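Pectinesterase 1 (Solanum lycopersicum, PDB 1XG2) hydrolyses the methyl esters of pectin, releasing methanol and leaving de-esterified galacturonate units in the pectin chain of the plant cell wall. Local coordinates at residues Ala136-Val148 and Ile298-Val312. Sequence-based numbering, arbitrary orientation. Where two conformers were deposited one is given.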
loop_
_atom_site.group_PDB
_atom_site.type_symbol
_atom_site.label_atom_id
_atom_site.label_comp_id
_atom_site.label_asym_id
_atom_site.label_seq_id
_atom_site.Cartn_x
_atom_site.Cartn_y
_atom_site.Cartn_z
ATOM N N ALA A 136 2.809 2.500 0.336
ATOM C CA ALA A 136 2.568 1.099 0.590
ATOM C C ALA A 136 1.147 0.855 0.122
ATOM O O ALA A 136 0.198 0.914 0.909
ATOM C CB ALA A 136 2.734 0.793 2.069
ATOM N N HIS A 137 1.040 0.611 -1.182
ATOM C CA HIS A 137 -0.193 0.724 -1.956
ATOM C C HIS A 137 -1.186 -0.400 -1.656
ATOM O O HIS A 137 -2.355 -0.160 -1.350
ATOM C CB HIS A 137 0.149 0.760 -3.454
ATOM C CG HIS A 137 -1.044 0.844 -4.350
ATOM N ND1 HIS A 137 -1.890 -0.217 -4.560
ATOM C CD2 HIS A 137 -1.528 1.863 -5.099
ATOM C CE1 HIS A 137 -2.866 0.152 -5.372
ATOM N NE2 HIS A 137 -2.669 1.410 -5.717
ATOM N N SER A 138 -0.707 -1.630 -1.740
ATOM C CA SER A 138 -1.575 -2.793 -1.635
ATOM C C SER A 138 -0.719 -4.008 -1.432
ATOM O O SER A 138 0.509 -3.940 -1.554
ATOM C CB SER A 138 -2.436 -2.950 -2.894
ATOM O OG SER A 138 -1.637 -2.933 -4.061
ATOM N N GLN A 139 -1.385 -5.117 -1.136
ATOM C CA GLN A 139 -0.769 -6.418 -0.876
ATOM C C GLN A 139 -0.035 -6.441 0.460
ATOM O O GLN A 139 -0.077 -5.472 1.220
ATOM C CB GLN A 139 0.140 -6.896 -2.030
ATOM C CG GLN A 139 -0.402 -6.718 -3.445
ATOM C CD GLN A 139 -1.515 -7.699 -3.829
ATOM O OE1 GLN A 139 -2.202 -8.236 -2.969
ATOM N NE2 GLN A 139 -1.710 -7.895 -5.129
ATOM N N ARG A 140 0.588 -7.579 0.770
ATOM C CA ARG A 140 1.230 -7.785 2.069
ATOM C C ARG A 140 2.711 -7.423 2.000
ATOM O O ARG A 140 3.444 -7.929 1.145
ATOM C CB ARG A 140 1.073 -9.226 2.550
ATOM C CG ARG A 140 -0.342 -9.584 2.960
ATOM C CD ARG A 140 -0.602 -11.076 3.097
ATOM N NE ARG A 140 -0.481 -11.781 1.829
ATOM C CZ ARG A 140 -0.948 -13.015 1.573
ATOM N NH1 ARG A 140 -1.587 -13.719 2.497
ATOM N NH2 ARG A 140 -0.782 -13.532 0.373
ATOM N N GLN A 141 3.132 -6.583 2.939
ATOM C CA GLN A 141 4.470 -5.995 2.952
ATOM C C GLN A 141 5.052 -6.001 4.369
ATOM O O GLN A 141 4.334 -5.836 5.349
ATOM C CB GLN A 141 4.440 -4.560 2.407
ATOM C CG GLN A 141 3.653 -4.395 1.111
ATOM C CD GLN A 141 3.590 -2.973 0.582
ATOM O OE1 GLN A 141 2.757 -2.672 -0.288
ATOM N NE2 GLN A 141 4.452 -2.114 1.070
ATOM N N PHE A 142 6.361 -6.188 4.442
ATOM C CA PHE A 142 7.109 -6.169 5.684
ATOM C C PHE A 142 8.311 -5.253 5.509
ATOM O O PHE A 142 9.114 -5.434 4.574
ATOM C CB PHE A 142 7.566 -7.582 6.027
ATOM C CG PHE A 142 8.282 -7.704 7.346
ATOM C CD1 PHE A 142 7.659 -7.374 8.535
ATOM C CD2 PHE A 142 9.587 -8.185 7.389
ATOM C CE1 PHE A 142 8.345 -7.492 9.740
ATOM C CE2 PHE A 142 10.265 -8.324 8.603
ATOM C CZ PHE A 142 9.651 -7.969 9.759
ATOM N N TYR A 143 8.423 -4.293 6.420
ATOM C CA TYR A 143 9.530 -3.358 6.496
ATOM C C TYR A 143 10.296 -3.623 7.783
ATOM O O TYR A 143 9.712 -3.663 8.855
ATOM C CB TYR A 143 9.030 -1.909 6.482
ATOM C CG TYR A 143 8.419 -1.545 5.156
ATOM C CD1 TYR A 143 7.144 -2.008 4.801
ATOM C CD2 TYR A 143 9.095 -0.743 4.253
ATOM C CE1 TYR A 143 6.574 -1.684 3.580
ATOM C CE2 TYR A 143 8.529 -0.421 3.012
ATOM C CZ TYR A 143 7.280 -0.916 2.680
ATOM O OH TYR A 143 6.717 -0.621 1.455
ATOM N N ARG A 144 11.601 -3.795 7.659
ATOM C CA ARG A 144 12.449 -4.181 8.773
ATOM C C ARG A 144 13.747 -3.393 8.751
ATOM O O ARG A 144 14.380 -3.250 7.703
ATOM C CB ARG A 144 12.736 -5.675 8.685
ATOM C CG ARG A 144 13.660 -6.235 9.747
ATOM C CD ARG A 144 13.067 -6.305 11.153
ATOM N NE ARG A 144 14.114 -6.647 12.114
ATOM C CZ ARG A 144 13.939 -7.339 13.236
ATOM N NH1 ARG A 144 12.736 -7.768 13.613
ATOM N NH2 ARG A 144 14.990 -7.594 14.006
ATOM N N ASP A 145 14.162 -2.927 9.931
ATOM C CA ASP A 145 15.458 -2.283 10.118
ATOM C C ASP A 145 15.692 -1.115 9.150
ATOM O O ASP A 145 16.811 -0.889 8.703
ATOM C CB ASP A 145 16.580 -3.313 9.973
ATOM C CG ASP A 145 16.613 -4.320 11.117
ATOM O OD1 ASP A 145 17.323 -5.336 10.972
ATOM O OD2 ASP A 145 15.979 -4.184 12.183
ATOM N N SER A 146 14.629 -0.384 8.823
ATOM C CA SER A 146 14.703 0.626 7.776
ATOM C C SER A 146 14.463 2.019 8.352
ATOM O O SER A 146 13.959 2.174 9.460
ATOM C CB SER A 146 13.701 0.303 6.658
ATOM O OG SER A 146 14.092 -0.862 5.933
ATOM N N TYR A 147 14.834 3.030 7.571
ATOM C CA TYR A 147 14.617 4.417 7.906
ATOM C C TYR A 147 13.634 4.953 6.867
ATOM O O TYR A 147 13.861 4.795 5.682
ATOM C CB TYR A 147 15.971 5.121 7.826
ATOM C CG TYR A 147 16.057 6.556 8.234
ATOM C CD1 TYR A 147 16.543 6.921 9.495
ATOM C CD2 TYR A 147 15.746 7.570 7.323
ATOM C CE1 TYR A 147 16.674 8.287 9.847
ATOM C CE2 TYR A 147 15.882 8.915 7.653
ATOM C CZ TYR A 147 16.338 9.282 8.909
ATOM O OH TYR A 147 16.443 10.639 9.202
ATOM N N VAL A 148 12.513 5.501 7.317
ATOM C CA VAL A 148 11.556 6.151 6.435
ATOM C C VAL A 148 11.387 7.563 6.959
ATOM O O VAL A 148 11.048 7.757 8.128
ATOM C CB VAL A 148 10.196 5.441 6.429
ATOM C CG1 VAL A 148 9.259 6.090 5.421
ATOM C CG2 VAL A 148 10.371 3.955 6.117
ATOM N N ILE A 298 -0.267 -10.012 8.101
ATOM C CA ILE A 298 0.383 -10.353 6.840
ATOM C C ILE A 298 0.728 -11.846 6.688
ATOM O O ILE A 298 1.460 -12.213 5.784
ATOM C CB ILE A 298 1.648 -9.463 6.632
ATOM C CG1 ILE A 298 2.711 -9.680 7.720
ATOM C CG2 ILE A 298 1.234 -7.982 6.577
ATOM C CD1 ILE A 298 4.026 -8.941 7.442
ATOM N N GLN A 299 0.183 -12.705 7.540
ATOM C CA GLN A 299 0.459 -14.146 7.441
ATOM C C GLN A 299 1.941 -14.421 7.227
ATOM O O GLN A 299 2.323 -15.264 6.417
ATOM C CB GLN A 299 -0.363 -14.760 6.309
ATOM C CG GLN A 299 -1.860 -14.744 6.599
ATOM C CD GLN A 299 -2.475 -13.397 6.354
ATOM O OE1 GLN A 299 -2.281 -12.828 5.294
ATOM N NE2 GLN A 299 -3.212 -12.879 7.330
ATOM N N GLY A 300 2.779 -13.711 7.971
ATOM C CA GLY A 300 4.166 -13.520 7.585
ATOM C C GLY A 300 5.047 -14.753 7.504
ATOM O O GLY A 300 5.860 -14.864 6.600
ATOM N N GLY A 301 4.893 -15.673 8.435
ATOM C CA GLY A 301 5.756 -16.837 8.470
ATOM C C GLY A 301 5.711 -17.656 7.190
ATOM O O GLY A 301 6.765 -18.092 6.699
ATOM N N SER A 302 4.505 -17.834 6.639
ATOM C CA SER A 302 4.303 -18.618 5.415
ATOM C C SER A 302 5.167 -18.159 4.260
ATOM O O SER A 302 5.326 -18.882 3.274
ATOM C CB SER A 302 2.817 -18.622 5.011
ATOM O OG SER A 302 2.338 -17.327 4.652
ATOM N N TRP A 303 5.710 -16.949 4.357
ATOM C CA TRP A 303 6.622 -16.444 3.353
ATOM C C TRP A 303 7.861 -15.710 3.890
ATOM O O TRP A 303 8.812 -15.543 3.157
ATOM C CB TRP A 303 5.880 -15.538 2.360
ATOM C CG TRP A 303 5.133 -14.401 2.982
ATOM C CD1 TRP A 303 3.886 -14.450 3.514
ATOM C CD2 TRP A 303 5.578 -13.045 3.126
ATOM N NE1 TRP A 303 3.520 -13.215 3.985
ATOM C CE2 TRP A 303 4.538 -12.328 3.752
ATOM C CE3 TRP A 303 6.748 -12.356 2.779
ATOM C CZ2 TRP A 303 4.633 -10.961 4.049
ATOM C CZ3 TRP A 303 6.841 -10.995 3.067
ATOM C CH2 TRP A 303 5.794 -10.315 3.697
ATOM N N LEU A 304 7.876 -15.254 5.131
ATOM C CA LEU A 304 9.040 -14.494 5.591
ATOM C C LEU A 304 10.233 -15.391 5.827
ATOM O O LEU A 304 11.368 -14.992 5.554
ATOM C CB LEU A 304 8.746 -13.721 6.858
ATOM C CG LEU A 304 8.101 -12.365 6.619
ATOM C CD1 LEU A 304 7.718 -11.746 7.961
ATOM C CD2 LEU A 304 9.005 -11.440 5.802
ATOM N N ARG A 305 9.988 -16.613 6.311
ATOM C CA ARG A 305 11.104 -17.473 6.703
ATOM C C ARG A 305 12.053 -17.754 5.538
ATOM O O ARG A 305 13.263 -17.846 5.755
ATOM C CB ARG A 305 10.646 -18.762 7.431
ATOM C CG ARG A 305 9.767 -19.684 6.540
ATOM C CD ARG A 305 9.487 -21.095 7.094
ATOM N NE ARG A 305 8.279 -21.173 7.929
ATOM C CZ ARG A 305 7.027 -21.321 7.486
ATOM N NH1 ARG A 305 6.752 -21.416 6.188
ATOM N NH2 ARG A 305 6.032 -21.382 8.367
ATOM N N SER A 306 11.552 -17.833 4.303
ATOM C CA SER A 306 12.443 -18.128 3.178
ATOM C C SER A 306 13.245 -16.938 2.674
ATOM O O SER A 306 14.102 -17.106 1.818
ATOM C CB SER A 306 11.689 -18.776 2.011
ATOM O OG SER A 306 10.941 -19.884 2.490
ATOM N N THR A 307 12.969 -15.743 3.190
ATOM C CA THR A 307 13.729 -14.543 2.811
ATOM C C THR A 307 15.051 -14.392 3.543
ATOM O O THR A 307 15.943 -13.707 3.050
ATOM C CB THR A 307 12.914 -13.250 3.059
ATOM O OG1 THR A 307 12.743 -13.048 4.474
ATOM C CG2 THR A 307 11.489 -13.344 2.488
ATOM N N GLY A 308 15.166 -14.981 4.731
ATOM C CA GLY A 308 16.329 -14.792 5.577
ATOM C C GLY A 308 16.256 -13.598 6.532
ATOM O O GLY A 308 17.048 -13.527 7.478
ATOM N N VAL A 309 15.324 -12.664 6.302
ATOM C CA VAL A 309 15.183 -11.475 7.155
ATOM C C VAL A 309 14.756 -11.822 8.583
ATOM O O VAL A 309 14.029 -12.797 8.809
ATOM C CB VAL A 309 14.160 -10.439 6.549
ATOM C CG1 VAL A 309 12.717 -10.889 6.776
ATOM C CG2 VAL A 309 14.368 -9.055 7.137
ATOM N N ALA A 310 15.208 -11.035 9.557
ATOM C CA ALA A 310 14.704 -11.183 10.918
ATOM C C ALA A 310 13.283 -10.654 11.032
ATOM O O ALA A 310 12.943 -9.617 10.438
ATOM C CB ALA A 310 15.597 -10.449 11.907
ATOM N N TYR A 311 12.456 -11.374 11.787
ATOM C CA TYR A 311 11.140 -10.871 12.171
ATOM C C TYR A 311 10.698 -11.448 13.494
ATOM O O TYR A 311 11.085 -12.561 13.863
ATOM C CB TYR A 311 10.070 -11.164 11.091
ATOM C CG TYR A 311 9.786 -12.639 10.859
ATOM C CD1 TYR A 311 10.651 -13.433 10.108
ATOM C CD2 TYR A 311 8.657 -13.240 11.397
ATOM C CE1 TYR A 311 10.390 -14.787 9.890
ATOM C CE2 TYR A 311 8.397 -14.585 11.194
ATOM C CZ TYR A 311 9.255 -15.354 10.448
ATOM O OH TYR A 311 8.971 -16.696 10.256
ATOM N N VAL A 312 9.905 -10.661 14.208
ATOM C CA VAL A 312 9.168 -11.105 15.367
ATOM C C VAL A 312 7.757 -11.412 14.898
ATOM O O VAL A 312 7.086 -10.567 14.306
ATOM C CB VAL A 312 9.155 -10.023 16.464
ATOM C CG1 VAL A 312 8.179 -10.369 17.588
ATOM C CG2 VAL A 312 10.573 -9.812 16.999
#
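Strand 140-144, in one of the three parallel sheets of the pectinesterase beta-helix, has Arg140, Phe142 and Arg144 pointing into the C-terminal segment 298-312, whose backbone is nearest at Ile298, 5.5 Å CA to CA from Arg140. Phe142 fills the middle: with CG anti to the backbone N (chi1 -176°), its ring takes CD1 of Leu304 over one face, 4.1 Å from the centroid. Its CB meets Ile298 CD1 and CH2 of Trp303, while CZ lies 3.5 Å from CB of Tyr311. The indole is fixed within its own segment by Trp303 NE1 donating to Ile298 O at 2.9 Å. Arg140 lays CB and CG along Ile298; the bend at chi3 (-65°) then turns its guanidinium toward Gln299, NH1 meeting OE1 at 3.0 Å, nearly straight (169°) and in the guanidinium plane. Its NH2 forms a salt bridge to Asp118 OD2 and a hydrogen bond to Ser100 OG of the pectinesterase inhibitor chain. A leucine in its place would probably leave Gln299 OE1 and that Ser100 without this donor and take a positive charge from beside Asp118. At the other end, Arg144 runs past Ala310, with CD 3.4 Å from Ala310 O and one guanidinium face under Ala310 CB; NE forms a salt bridge with Asp145 OD2 whose hydrogen bond is weak. Thus an apolar centre lies between two arginines: Arg144 packs, whereas Arg140 bonds across and links this covering segment to the bound inhibitor.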